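Local coordinates for motility protein B (PDB 3CYP) that probably forms, with MotA, the stator of the bacterial flagellar motor and may fasten the torque-generating machinery to the cell wall through this periplasmic OmpA-like domain, at residues I26-I29 and I30-P34; K122-S125 and I126-E130. All blocks are in the same frame, centred on the assembly; numbering follows the deposited sequence.

Interaction 1 (I26-I29 and I30-P34); sequences IAKI and IQKLP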
loop_
_atom_site.group_PDB
_atom_site.type_symbol
_atom_site.label_atom_id
_atom_site.label_comp_id
_atom_site.label_asym_id
_atom_site.label_seq_id
_atom_site.Cartn_x
_atom_site.Cartn_y
_atom_site.Cartn_z
ATOM N N ILE B 26 -0.803 -17.803 -2.889
ATOM C CA ILE B 26 0.181 -16.801 -3.364
ATOM C C ILE B 26 1.025 -16.259 -2.184
ATOM O O ILE B 26 2.234 -16.052 -2.298
ATOM C CB ILE B 26 -0.536 -15.660 -4.146
ATOM C CG1 ILE B 26 -1.146 -16.218 -5.454
ATOM C CG2 ILE B 26 0.400 -14.470 -4.392
ATOM C CD1 ILE B 26 -0.064 -16.648 -6.490
ATOM N N ALA B 27 0.419 -16.044 -1.016
ATOM C CA ALA B 27 1.170 -15.645 0.196
ATOM C C ALA B 27 2.191 -16.694 0.533
ATOM O O ALA B 27 3.333 -16.376 0.856
ATOM C CB ALA B 27 0.196 -15.399 1.396
ATOM N N LYS B 28 1.790 -17.964 0.434
ATOM C CA LYS B 28 2.684 -19.057 0.706
ATOM C C LYS B 28 3.927 -18.964 -0.149
ATOM O O LYS B 28 5.047 -19.093 0.364
ATOM C CB LYS B 28 1.972 -20.387 0.453
ATOM C CG LYS B 28 2.833 -21.623 0.687
ATOM C CD LYS B 28 1.999 -22.858 0.316
ATOM C CE LYS B 28 2.809 -24.151 0.393
ATOM N NZ LYS B 28 2.047 -25.289 -0.246
ATOM N N ILE B 29 3.736 -18.803 -1.451
ATOM C CA ILE B 29 4.850 -18.752 -2.404
ATOM C C ILE B 29 5.704 -17.518 -2.148
ATOM O O ILE B 29 6.925 -17.563 -2.256
ATOM C CB ILE B 29 4.348 -18.722 -3.879
ATOM C CG1 ILE B 29 3.849 -20.109 -4.335
ATOM C CG2 ILE B 29 5.410 -18.234 -4.837
ATOM C CD1 ILE B 29 4.362 -21.259 -3.512
ATOM N N ILE B 30 5.040 -16.385 -1.866
ATOM C CA ILE B 30 5.798 -15.152 -1.649
ATOM C C ILE B 30 6.804 -15.318 -0.527
ATOM O O ILE B 30 7.941 -14.872 -0.637
ATOM C CB ILE B 30 4.900 -13.944 -1.439
ATOM C CG1 ILE B 30 4.154 -13.629 -2.718
ATOM C CG2 ILE B 30 5.715 -12.740 -0.947
ATOM C CD1 ILE B 30 3.011 -12.619 -2.592
ATOM N N GLN B 31 6.413 -15.981 0.555
ATOM C CA GLN B 31 7.296 -16.131 1.687
ATOM C C GLN B 31 8.499 -17.033 1.396
ATOM O O GLN B 31 9.460 -17.029 2.174
ATOM C CB GLN B 31 6.490 -16.630 2.874
ATOM C CG GLN B 31 5.467 -15.623 3.295
ATOM C CD GLN B 31 4.604 -16.102 4.407
ATOM O OE1 GLN B 31 5.054 -16.168 5.558
ATOM N NE2 GLN B 31 3.332 -16.347 4.105
ATOM N N LYS B 32 8.439 -17.803 0.308
ATOM C CA LYS B 32 9.550 -18.676 -0.108
ATOM C C LYS B 32 10.580 -17.941 -0.970
ATOM O O LYS B 32 11.686 -18.452 -1.185
ATOM C CB LYS B 32 9.014 -19.875 -0.894
ATOM C CG LYS B 32 8.147 -20.820 -0.061
ATOM C CD LYS B 32 7.678 -21.977 -0.888
ATOM C CE LYS B 32 6.640 -22.812 -0.116
ATOM N NZ LYS B 32 7.292 -23.676 0.860
ATOM N N LEU B 33 10.198 -16.782 -1.483
ATOM C CA LEU B 33 11.053 -16.058 -2.456
ATOM C C LEU B 33 12.252 -15.408 -1.800
ATOM O O LEU B 33 12.255 -15.086 -0.609
ATOM C CB LEU B 33 10.250 -14.937 -3.162
ATOM C CG LEU B 33 8.998 -15.379 -3.879
ATOM C CD1 LEU B 33 8.321 -14.212 -4.576
ATOM C CD2 LEU B 33 9.239 -16.544 -4.857
ATOM N N PRO B 34 13.296 -15.140 -2.621
ATOM C CA PRO B 34 14.408 -14.328 -2.162
ATOM C C PRO B 34 13.928 -13.007 -1.618
ATOM O O PRO B 34 13.007 -12.399 -2.199
ATOM C CB PRO B 34 15.243 -14.153 -3.438
ATOM C CG PRO B 34 14.957 -15.302 -4.251
ATOM C CD PRO B 34 13.469 -15.553 -4.020
#

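Interaction 2 (K122-S125 and I126-E130); sequences KIHS and ILDNE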
loop_
_atom_site.group_PDB
_atom_site.type_symbol
_atom_site.label_atom_id
_atom_site.label_comp_id
_atom_site.label_asym_id
_atom_site.label_seq_id
_atom_site.Cartn_x
_atom_site.Cartn_y
_atom_site.Cartn_z
ATOM N N LYS B 122 14.659 -18.799 -9.467
ATOM C CA LYS B 122 14.166 -19.281 -8.179
ATOM C C LYS B 122 12.662 -19.076 -8.069
ATOM O O LYS B 122 11.938 -19.955 -7.569
ATOM C CB LYS B 122 14.887 -18.610 -7.032
ATOM C CG LYS B 122 16.403 -18.907 -6.943
ATOM C CD LYS B 122 17.039 -18.204 -5.773
ATOM C CE LYS B 122 18.459 -18.670 -5.532
ATOM N NZ LYS B 122 19.023 -18.084 -4.272
ATOM N N ILE B 123 12.183 -17.937 -8.550
ATOM C CA ILE B 123 10.747 -17.669 -8.521
ATOM C C ILE B 123 10.025 -18.698 -9.385
ATOM O O ILE B 123 9.024 -19.270 -8.979
ATOM C CB ILE B 123 10.384 -16.238 -9.016
ATOM C CG1 ILE B 123 11.144 -15.162 -8.199
ATOM C CG2 ILE B 123 8.843 -16.053 -8.945
ATOM C CD1 ILE B 123 10.935 -13.728 -8.766
ATOM N N HIS B 124 10.526 -18.901 -10.601
ATOM C CA HIS B 124 9.884 -19.813 -11.552
ATOM C C HIS B 124 9.750 -21.212 -10.921
ATOM O O HIS B 124 8.675 -21.855 -11.022
ATOM C CB HIS B 124 10.717 -19.890 -12.844
ATOM C CG HIS B 124 10.051 -20.672 -13.926
ATOM N ND1 HIS B 124 10.743 -21.196 -14.992
ATOM C CD2 HIS B 124 8.757 -21.033 -14.102
ATOM C CE1 HIS B 124 9.907 -21.852 -15.778
ATOM N NE2 HIS B 124 8.691 -21.748 -15.277
ATOM N N SER B 125 10.801 -21.645 -10.233
ATOM C CA SER B 125 10.841 -22.995 -9.636
ATOM C C SER B 125 9.797 -23.085 -8.562
ATOM O O SER B 125 9.079 -24.078 -8.472
ATOM C CB SER B 125 12.192 -23.364 -9.042
ATOM O OG SER B 125 13.132 -23.564 -10.069
ATOM N N ILE B 126 9.727 -22.032 -7.758
ATOM C CA ILE B 126 8.803 -21.974 -6.615
ATOM C C ILE B 126 7.370 -21.965 -7.116
ATOM O O ILE B 126 6.499 -22.670 -6.556
ATOM C CB ILE B 126 9.162 -20.758 -5.691
ATOM C CG1 ILE B 126 10.372 -21.086 -4.823
ATOM C CG2 ILE B 126 7.970 -20.355 -4.745
ATOM C CD1 ILE B 126 11.092 -19.885 -4.136
ATOM N N LEU B 127 7.087 -21.182 -8.156
ATOM C CA LEU B 127 5.754 -21.181 -8.765
ATOM C C LEU B 127 5.408 -22.560 -9.300
ATOM O O LEU B 127 4.311 -23.043 -9.068
ATOM C CB LEU B 127 5.672 -20.183 -9.900
ATOM C CG LEU B 127 5.658 -18.737 -9.391
ATOM C CD1 LEU B 127 5.814 -17.851 -10.598
ATOM C CD2 LEU B 127 4.375 -18.432 -8.575
ATOM N N ASP B 128 6.354 -23.172 -9.996
ATOM C CA ASP B 128 6.197 -24.549 -10.498
ATOM C C ASP B 128 5.866 -25.542 -9.407
ATOM O O ASP B 128 4.966 -26.366 -9.599
ATOM C CB ASP B 128 7.485 -25.002 -11.166
ATOM C CG ASP B 128 7.563 -24.593 -12.574
ATOM O OD1 ASP B 128 6.549 -24.062 -13.092
ATOM O OD2 ASP B 128 8.632 -24.821 -13.176
ATOM N N ASN B 129 6.605 -25.494 -8.305
ATOM C CA ASN B 129 6.431 -26.429 -7.193
ATOM C C ASN B 129 5.038 -26.315 -6.585
ATOM O O ASN B 129 4.408 -27.315 -6.228
ATOM C CB ASN B 129 7.461 -26.194 -6.100
ATOM C CG ASN B 129 8.871 -26.518 -6.536
ATOM O OD1 ASN B 129 9.828 -26.097 -5.890
ATOM N ND2 ASN B 129 9.008 -27.251 -7.619
ATOM N N GLU B 130 4.539 -25.095 -6.478
ATOM C CA GLU B 130 3.197 -24.894 -5.934
ATOM C C GLU B 130 2.077 -25.242 -6.922
ATOM O O GLU B 130 1.090 -25.882 -6.536
ATOM C CB GLU B 130 3.012 -23.441 -5.505
ATOM C CG GLU B 130 1.634 -23.116 -4.911
ATOM C CD GLU B 130 1.294 -23.967 -3.687
ATOM O OE1 GLU B 130 2.222 -24.417 -2.974
ATOM O OE2 GLU B 130 0.099 -24.173 -3.417
#

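Interaction 1 (I26-I29 and I30-P34)
A27 O takes two hydrogen bonds from Q31 where helix 17-30 gives way to the loop before strand 38-44. The backbone N of Q31 bonds to it at 3.1 Å, while the amide NE2 comes in at 3.2 Å over the opposite face of the same carbonyl, well above its plane instead of on a lone pair. CG beside the backbone N (chi1 -64°) sends the extended chain back along the helix, and the turn at chi3 (74°) sets the amide so that A27 O lies close to its plane. NE2 also donates to Y76 O, in the loop after helix 58-75, so one amide group bridges the helix end and that loop.

The remaining backbone bonds record how the helix stops. I30 N still bonds to I26 O four residues back (2.9 Å), but K32 N reaches only three back, to I29 O, from above the carbonyl plane, and L33 N bonds to I30 O to close a type I beta turn from I30 to L33.

Apolar contacts line the inner side. I26 CG2 meets I30 CD1 at 3.7 Å, and both residues also pack on L73 of helix 58-75. One turn on, L33 CG lies against I29 O at 3.4 Å.

On the outer side the aliphatic parts of K28 and K32 run alongside each other, CG of K28 being 4.1 Å from CE of K32. K28 NZ and K32 NZ are 5.6 Å apart, and the carboxylate of E130, the partner of K28 on helix 117-131, would probably ease their mutual repulsion. At this helix end A27 O thus gains a second donor from the glutamine, and I29 O accepts K32 N of the turn.

Interaction 2 (K122-S125 and I126-E130)
I123 and L127 make the close-packed side of this helical stretch. Their side chains lie next to each other and point the same way, with I123 CG2 3.9 Å from L127 CD1, and L127 CG rests against I123 O at 3.4 Å. Beneath them L127 N bonds to I123 O at 2.8 Å, nearly straight, with an N-H...O angle of 170°. I123 packs on V37 and T115, while I126 and L127 touch I29 of helix 17-30. With CG1 beside its backbone N (chi1 -78°), I126 lays that branch along K122 O; it also packs on L33.

The backbone is a regular alpha helix, every N from I126 to E130 bonded four residues back, and it belongs to helix 117-131, which follows strand 108-114 of the sheet.

The solvent side is slacker. H124 and D128 approach without bonding: OD2 of D128 sits 3.7 Å from H124 NE2, over one ring face near the rim, and the carboxylate and ring planes are 56° apart. If the imidazole were protonated, the carboxylate would probably stabilise it. Next along, the N129 amide folds back over S125 O, its CG 3.1 Å from that oxygen, yet ND2 is badly angled for a hydrogen bond.

Interaction 1 is mostly buried, at the C-terminal end of helix 17-30, whereas interaction 2 lies on the surface within helix 117-131, and their centres are about 9 Å apart. The two helices meet directly between them: I29 and I126 pack together, and the K28 NZ to E130 OE1 salt bridge, 2.9 Å, closes the seam nearer solvent. R25 gives E130 a second basic partner. Chemistry follows place: residues 26-34 use a turn and a side-chain amide at the helix end, whereas residues 122-130 keep regular backbone bonds; there H124, S125 and N129 are exposed, while E130 turns its carboxylate to helix 17-30.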